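Local coordinates for hypoxanthine phosphoribosyltransferase (Bacillus anthracis, PDB 4QYI), which probably transfers the phosphoribosyl group of phosphoribosyl pyrophosphate to hypoxanthine or guanine in purine salvage, at residues I103-H111 and R136-E144; D152-I160 and N168-V176. All coordinates share one frame; numbering follows the deposited sequence.

Contact 1 (103-111 with 136-144) builds the phosphate-binding loop of the catalytic core, and contact 2 (152-160 with 168-176) belongs to the small sheet beside it; their centres lie 20 Å apart. They follow one another along the chain and touch at two places. The guanidinium of R136 pairs with the carboxylate of D152, NH1 to OD1 at 2.6 Å, and CD1 of I103 packs on CD1 of I155 at 3.8 Å and also against I160. A magnesium ion held by E101 and D102 lies near both contacts, about 8 Å from the side chain of I104 and about 7 Å from that of I160.

Contact 1 (I103-H111 and R136-E144); sequences IIDSGLTLH and RRKVDLTAE. With PO4 (phosphate ion), chain H.
I104, L110 and L141 form the apolar centre. With CG anti to the backbone N (chi1 -170°), the L141 side chain points at the first turn of helix 108-118, and its CD1 lies 3.9 Å from L110 CB, while CD2 turns to CD1 of I104. The same I104 CD1 lies 3.9 Å from CB of A143. V139 continues the apolar strip: its CB faces CD2 of L108, and CG2 sits over the centre of the H111 ring, 4.2 Å from the centroid, as a CH-pi contact. CG1 of V139 presses on the G107 carbonyl, in a place where glycine's lack of a side chain leaves room.

Farther out, I104 CG2 rests on one face of the R137 guanidinium, 3.4 Å from NH2. That group is fixed in rotation by a side-on grip, NE (2.8 Å) and NH2 both donating to the O of L141 in the guanidinium plane, with D132 as a further partner of NH2. Its NH1 reaches across to the D105 carbonyl O at 3.1 Å, tilted from the carbonyl plane. Nearby, K138 N gives a virtually straight bond to S106 O (2.9 Å, 177°), in the carbonyl plane on a lone pair. At the outer edge the carboxylate of D105 stacks on the R136 guanidinium, planes 29° apart, in a long, purely electrostatic pairing; the stronger partner of R136 is D152.

The turn so braced wraps the phosphate. Backbone N of D105 donates to phosphate O2 at 2.7 Å, as does N of G107, while T109 N binds phosphate O3. S106 OG accepts from L108 N in an ST turn. Main-chain amides at a helix N-terminus gripping a phosphate characterise the PRPP-binding loop of type I phosphoribosyltransferases, where the anion probably marks the 5'-phosphate site.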
# COMPACT_ATOMS: atom_id res chain seq x y z
N ILE A 103 -13.08 4.89 -0.71
CA ILE A 103 -14.39 5.55 -0.69
C ILE A 103 -14.87 5.99 -2.05
O ILE A 103 -14.08 6.42 -2.88
CB ILE A 103 -14.32 6.85 0.13
CG1 ILE A 103 -13.91 6.56 1.56
CG2 ILE A 103 -15.68 7.58 0.13
CD1 ILE A 103 -13.52 7.79 2.35
N ILE A 104 -16.17 5.89 -2.26
CA ILE A 104 -16.77 6.39 -3.48
C ILE A 104 -17.92 7.23 -2.99
O ILE A 104 -18.77 6.73 -2.26
CB ILE A 104 -17.33 5.31 -4.39
CG1 ILE A 104 -16.22 4.37 -4.87
CG2 ILE A 104 -18.00 5.95 -5.60
CD1 ILE A 104 -16.74 3.32 -5.81
N ASP A 105 -17.94 8.51 -3.34
CA ASP A 105 -19.04 9.38 -2.93
C ASP A 105 -19.74 10.00 -4.14
O ASP A 105 -20.81 9.53 -4.56
CB ASP A 105 -18.61 10.39 -1.84
CG ASP A 105 -17.32 11.14 -2.14
OD1 ASP A 105 -17.00 11.43 -3.31
OD2 ASP A 105 -16.64 11.49 -1.16
N SER A 106 -19.15 11.01 -4.75
CA SER A 106 -19.78 11.61 -5.91
C SER A 106 -19.61 10.69 -7.12
O SER A 106 -20.44 10.71 -8.04
CB SER A 106 -19.13 12.95 -6.21
OG SER A 106 -17.84 12.74 -6.74
N GLY A 107 -18.52 9.92 -7.11
CA GLY A 107 -18.19 8.99 -8.19
C GLY A 107 -17.60 9.66 -9.42
O GLY A 107 -17.21 8.99 -10.38
N LEU A 108 -17.50 10.99 -9.36
CA LEU A 108 -16.99 11.77 -10.48
C LEU A 108 -15.57 11.38 -10.85
O LEU A 108 -15.26 11.19 -12.02
CB LEU A 108 -17.06 13.27 -10.13
CG LEU A 108 -18.48 13.84 -9.98
CD1 LEU A 108 -18.49 15.23 -9.36
CD2 LEU A 108 -19.18 13.88 -11.33
N THR A 109 -14.71 11.27 -9.85
CA THR A 109 -13.31 10.92 -10.08
C THR A 109 -13.08 9.50 -10.57
O THR A 109 -12.22 9.23 -11.40
CB THR A 109 -12.49 11.17 -8.81
OG1 THR A 109 -12.46 12.59 -8.57
CG2 THR A 109 -11.07 10.68 -8.96
N LEU A 110 -13.86 8.59 -10.06
CA LEU A 110 -13.70 7.22 -10.47
C LEU A 110 -14.26 7.01 -11.88
O LEU A 110 -13.77 6.16 -12.63
CB LEU A 110 -14.39 6.36 -9.44
CG LEU A 110 -13.97 4.92 -9.37
CD1 LEU A 110 -12.46 4.77 -9.15
CD2 LEU A 110 -14.72 4.32 -8.20
N HIS A 111 -15.27 7.80 -12.25
CA HIS A 111 -15.83 7.74 -13.60
C HIS A 111 -14.75 8.18 -14.58
O HIS A 111 -14.57 7.58 -15.64
CB HIS A 111 -17.06 8.66 -13.71
CG HIS A 111 -17.74 8.61 -15.04
ND1 HIS A 111 -18.67 7.65 -15.38
CD2 HIS A 111 -17.65 9.44 -16.12
CE1 HIS A 111 -19.11 7.87 -16.60
NE2 HIS A 111 -18.51 8.96 -17.07
N ARG A 136 -24.42 10.65 -2.23
CA ARG A 136 -23.57 11.75 -2.68
C ARG A 136 -23.25 11.69 -4.17
O ARG A 136 -22.52 12.54 -4.67
CB ARG A 136 -22.28 11.75 -1.86
CG ARG A 136 -22.42 12.18 -0.40
CD ARG A 136 -22.35 13.69 -0.25
NE ARG A 136 -21.11 14.22 -0.82
CZ ARG A 136 -19.91 14.18 -0.24
NH1 ARG A 136 -19.75 13.60 0.94
NH2 ARG A 136 -18.85 14.68 -0.86
N ARG A 137 -23.78 10.70 -4.89
CA ARG A 137 -23.50 10.57 -6.32
C ARG A 137 -23.89 11.77 -7.17
O ARG A 137 -24.99 12.31 -7.06
CB ARG A 137 -24.22 9.36 -6.93
CG ARG A 137 -23.68 8.00 -6.54
CD ARG A 137 -22.25 7.81 -7.00
NE ARG A 137 -21.87 6.41 -6.90
CZ ARG A 137 -21.45 5.82 -5.79
NH1 ARG A 137 -21.36 6.50 -4.64
NH2 ARG A 137 -21.13 4.53 -5.83
N LYS A 138 -22.97 12.15 -8.05
CA LYS A 138 -23.19 13.23 -9.00
C LYS A 138 -23.11 12.65 -10.40
O LYS A 138 -23.29 13.35 -11.39
CB LYS A 138 -22.17 14.34 -8.80
CG LYS A 138 -22.41 15.10 -7.51
CD LYS A 138 -21.52 16.31 -7.38
CE LYS A 138 -21.96 17.17 -6.21
NZ LYS A 138 -21.16 18.41 -6.09
N VAL A 139 -22.85 11.35 -10.48
CA VAL A 139 -22.76 10.68 -11.75
C VAL A 139 -23.21 9.24 -11.52
O VAL A 139 -23.24 8.76 -10.38
CB VAL A 139 -21.33 10.75 -12.34
CG1 VAL A 139 -20.37 9.89 -11.52
CG2 VAL A 139 -21.33 10.32 -13.80
N ASP A 140 -23.59 8.58 -12.61
CA ASP A 140 -24.04 7.20 -12.55
C ASP A 140 -22.84 6.25 -12.40
O ASP A 140 -22.06 6.07 -13.33
CB ASP A 140 -24.84 6.91 -13.82
CG ASP A 140 -25.67 5.65 -13.73
OD1 ASP A 140 -25.35 4.77 -12.89
OD2 ASP A 140 -26.65 5.54 -14.51
N LEU A 141 -22.67 5.66 -11.23
CA LEU A 141 -21.58 4.72 -11.02
C LEU A 141 -21.92 3.82 -9.85
O LEU A 141 -21.96 4.23 -8.69
CB LEU A 141 -20.23 5.43 -10.80
CG LEU A 141 -18.96 4.54 -10.80
CD1 LEU A 141 -17.71 5.27 -11.26
CD2 LEU A 141 -18.72 3.89 -9.45
N THR A 142 -22.16 2.56 -10.20
CA THR A 142 -22.48 1.55 -9.23
C THR A 142 -21.25 0.65 -9.14
O THR A 142 -20.80 0.09 -10.14
CB THR A 142 -23.72 0.75 -9.67
OG1 THR A 142 -24.84 1.65 -9.78
CG2 THR A 142 -24.07 -0.33 -8.67
N ALA A 143 -20.71 0.54 -7.94
CA ALA A 143 -19.56 -0.32 -7.69
C ALA A 143 -20.07 -1.74 -7.57
O ALA A 143 -21.04 -2.00 -6.83
CB ALA A 143 -18.85 0.11 -6.41
N GLU A 144 -19.39 -2.67 -8.24
CA GLU A 144 -19.78 -4.05 -8.18
C GLU A 144 -19.55 -4.64 -6.78
O GLU A 144 -20.27 -5.53 -6.35
CB GLU A 144 -19.07 -4.89 -9.24
CG GLU A 144 -19.56 -4.65 -10.67
CD GLU A 144 -19.15 -3.32 -11.33
OE1 GLU A 144 -18.26 -2.57 -10.86
OE2 GLU A 144 -19.74 -3.05 -12.40
P PO4 H . -14.97 9.53 -6.13
O1 PO4 H . -13.70 9.56 -5.32
O2 PO4 H . -16.13 9.30 -5.19
O3 PO4 H . -15.27 10.83 -6.84
O4 PO4 H . -14.85 8.46 -7.16

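Contact 2 (D152-I160 and N168-V176); sequences DEFIVGYGI and NLPFIASVV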
# COMPACT_ATOMS: atom_id res chain seq x y z
N ASP A 152 -23.11 10.34 5.18
CA ASP A 152 -22.23 11.43 4.76
C ASP A 152 -21.59 12.16 5.93
O ASP A 152 -22.09 13.19 6.41
CB ASP A 152 -23.01 12.42 3.89
CG ASP A 152 -22.10 13.44 3.24
OD1 ASP A 152 -20.87 13.22 3.21
OD2 ASP A 152 -22.60 14.46 2.74
N GLU A 153 -20.48 11.60 6.40
CA GLU A 153 -19.72 12.15 7.50
C GLU A 153 -18.22 11.92 7.30
O GLU A 153 -17.82 11.08 6.49
CB GLU A 153 -20.20 11.47 8.79
CG GLU A 153 -19.43 11.81 10.05
CD GLU A 153 -19.95 11.04 11.25
OE1 GLU A 153 -19.85 9.79 11.23
OE2 GLU A 153 -20.45 11.68 12.20
N PHE A 154 -17.40 12.68 8.02
CA PHE A 154 -15.93 12.56 7.92
C PHE A 154 -15.46 11.35 8.70
O PHE A 154 -15.82 11.16 9.85
CB PHE A 154 -15.23 13.81 8.46
CG PHE A 154 -15.59 15.06 7.72
CD1 PHE A 154 -15.30 15.18 6.37
CD2 PHE A 154 -16.21 16.11 8.37
CE1 PHE A 154 -15.64 16.33 5.68
CE2 PHE A 154 -16.54 17.27 7.69
CZ PHE A 154 -16.26 17.38 6.34
N ILE A 155 -14.64 10.52 8.07
CA ILE A 155 -14.15 9.33 8.72
C ILE A 155 -12.65 9.19 8.55
O ILE A 155 -12.07 9.77 7.63
CB ILE A 155 -14.84 8.07 8.14
CG1 ILE A 155 -14.47 7.85 6.65
CG2 ILE A 155 -16.35 8.17 8.37
CD1 ILE A 155 -14.88 8.96 5.69
N VAL A 156 -12.03 8.42 9.44
CA VAL A 156 -10.60 8.18 9.39
C VAL A 156 -10.33 6.74 9.80
O VAL A 156 -11.23 6.06 10.33
CB VAL A 156 -9.81 9.12 10.34
CG1 VAL A 156 -9.98 10.58 9.93
CG2 VAL A 156 -10.23 8.91 11.79
N GLY A 157 -9.11 6.29 9.56
CA GLY A 157 -8.68 4.93 9.91
C GLY A 157 -8.59 3.95 8.75
O GLY A 157 -9.13 4.20 7.66
N TYR A 158 -7.88 2.85 8.97
CA TYR A 158 -7.76 1.79 7.97
C TYR A 158 -7.33 2.35 6.60
O TYR A 158 -7.93 2.05 5.57
CB TYR A 158 -9.10 1.02 7.90
CG TYR A 158 -9.04 -0.35 7.25
CD1 TYR A 158 -8.55 -1.46 7.95
CD2 TYR A 158 -9.52 -0.55 5.96
CE1 TYR A 158 -8.50 -2.71 7.35
CE2 TYR A 158 -9.49 -1.81 5.37
CZ TYR A 158 -8.98 -2.88 6.07
OH TYR A 158 -8.94 -4.10 5.45
N GLY A 159 -6.28 3.17 6.62
CA GLY A 159 -5.76 3.80 5.41
C GLY A 159 -6.26 5.19 5.06
O GLY A 159 -5.59 5.93 4.34
N ILE A 160 -7.42 5.56 5.61
CA ILE A 160 -8.06 6.85 5.37
C ILE A 160 -7.59 7.89 6.38
O ILE A 160 -7.62 7.68 7.61
CB ILE A 160 -9.59 6.69 5.48
CG1 ILE A 160 -10.02 5.52 4.60
CG2 ILE A 160 -10.33 7.96 5.09
CD1 ILE A 160 -11.46 5.10 4.78
N ASN A 168 -3.29 4.94 10.31
CA ASN A 168 -2.86 3.73 10.97
C ASN A 168 -3.83 3.11 11.97
O ASN A 168 -3.50 2.11 12.58
CB ASN A 168 -1.54 3.97 11.67
CG ASN A 168 -1.64 4.99 12.77
OD1 ASN A 168 -2.36 5.98 12.65
ND2 ASN A 168 -0.92 4.76 13.85
N LEU A 169 -5.02 3.68 12.13
CA LEU A 169 -5.99 3.05 13.02
C LEU A 169 -6.45 1.73 12.40
O LEU A 169 -6.67 1.66 11.20
CB LEU A 169 -7.21 3.94 13.24
CG LEU A 169 -6.94 5.34 13.76
CD1 LEU A 169 -8.24 6.09 13.95
CD2 LEU A 169 -6.17 5.30 15.08
N PRO A 170 -6.59 0.67 13.21
CA PRO A 170 -7.05 -0.61 12.66
C PRO A 170 -8.56 -0.70 12.47
O PRO A 170 -9.07 -1.73 12.00
CB PRO A 170 -6.57 -1.62 13.69
CG PRO A 170 -6.57 -0.86 14.98
CD PRO A 170 -6.14 0.54 14.61
N PHE A 171 -9.26 0.37 12.82
CA PHE A 171 -10.72 0.47 12.70
C PHE A 171 -11.04 1.80 12.02
O PHE A 171 -10.14 2.62 11.81
CB PHE A 171 -11.35 0.44 14.12
CG PHE A 171 -10.77 1.47 15.04
CD1 PHE A 171 -11.25 2.78 15.05
CD2 PHE A 171 -9.73 1.13 15.90
CE1 PHE A 171 -10.69 3.73 15.89
CE2 PHE A 171 -9.18 2.07 16.76
CZ PHE A 171 -9.66 3.37 16.75
N ILE A 172 -12.31 2.00 11.68
CA ILE A 172 -12.78 3.23 11.08
C ILE A 172 -13.57 4.01 12.13
O ILE A 172 -14.43 3.45 12.82
CB ILE A 172 -13.61 2.97 9.81
CG1 ILE A 172 -12.64 2.41 8.73
CG2 ILE A 172 -14.29 4.24 9.32
CD1 ILE A 172 -13.13 2.31 7.32
N ALA A 173 -13.27 5.30 12.26
CA ALA A 173 -13.91 6.15 13.25
C ALA A 173 -14.39 7.48 12.72
O ALA A 173 -13.90 7.96 11.71
CB ALA A 173 -12.94 6.42 14.38
N SER A 174 -15.34 8.07 13.44
CA SER A 174 -15.83 9.39 13.14
C SER A 174 -14.88 10.34 13.87
O SER A 174 -14.23 9.95 14.84
CB SER A 174 -17.27 9.57 13.62
OG SER A 174 -17.42 9.20 14.98
N VAL A 175 -14.81 11.58 13.39
CA VAL A 175 -13.97 12.63 13.94
C VAL A 175 -14.93 13.83 13.95
O VAL A 175 -15.87 13.81 13.17
CB VAL A 175 -12.78 12.99 13.04
CG1 VAL A 175 -11.85 11.81 12.85
CG2 VAL A 175 -13.25 13.48 11.68
N VAL A 176 -14.75 14.84 14.80
CA VAL A 176 -15.62 16.04 14.79
C VAL A 176 -14.82 17.33 14.98
O VAL A 176 -13.61 17.30 15.22
CB VAL A 176 -16.69 15.96 15.87
CG1 VAL A 176 -17.66 14.83 15.56
CG2 VAL A 176 -16.05 15.78 17.24
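Two neighbouring strands of the three-stranded antiparallel sheet 8-13, 172-175, 155-156 meet here, V156 on the edge strand pairing with A173 on the central one. Theirs is a hydrogen-bonded pair: V156 N donates to A173 O at 3.0 Å, and A173 N returns a bond to V156 O at 2.9 Å. Just beyond, the chain of G157 peels away and Y158 N finds the L169 carbonyl instead, at 2.8 Å. G157 CA lies 3.3 Å from F171 O, too close for any side chain to fit between.

On the V156 side of the sheet the methyls are pressed hard together: V175 CG1 is only 3.5 Å from V156 CG2, a close contact for two methyls, and L169 CD1 also touches V156 CG2, at 4.1 Å. The second V175 methyl, CG2, meets CB of F154 at 3.8 Å.

I172 serves the opposite face. Its CG2, anti to the backbone N, lies against I155 CB, whereas CG1 packs on Y158 CB at 3.9 Å and CD1 ends near CD1 of I160. The hydroxyl of Y158 bonds to D53, and its side chain packs on L18 and V22 of helix 15-32 and on V49 and F50 of helix 48-55. F154 O, F171 O and V175 N are buried without a polar partner.

G157 to I160 closes as a type I' turn, bonded in both directions between its ends. A small antiparallel sheet of N- and C-terminal strands like this is the hood of hypoxanthine-guanine phosphoribosyltransferases.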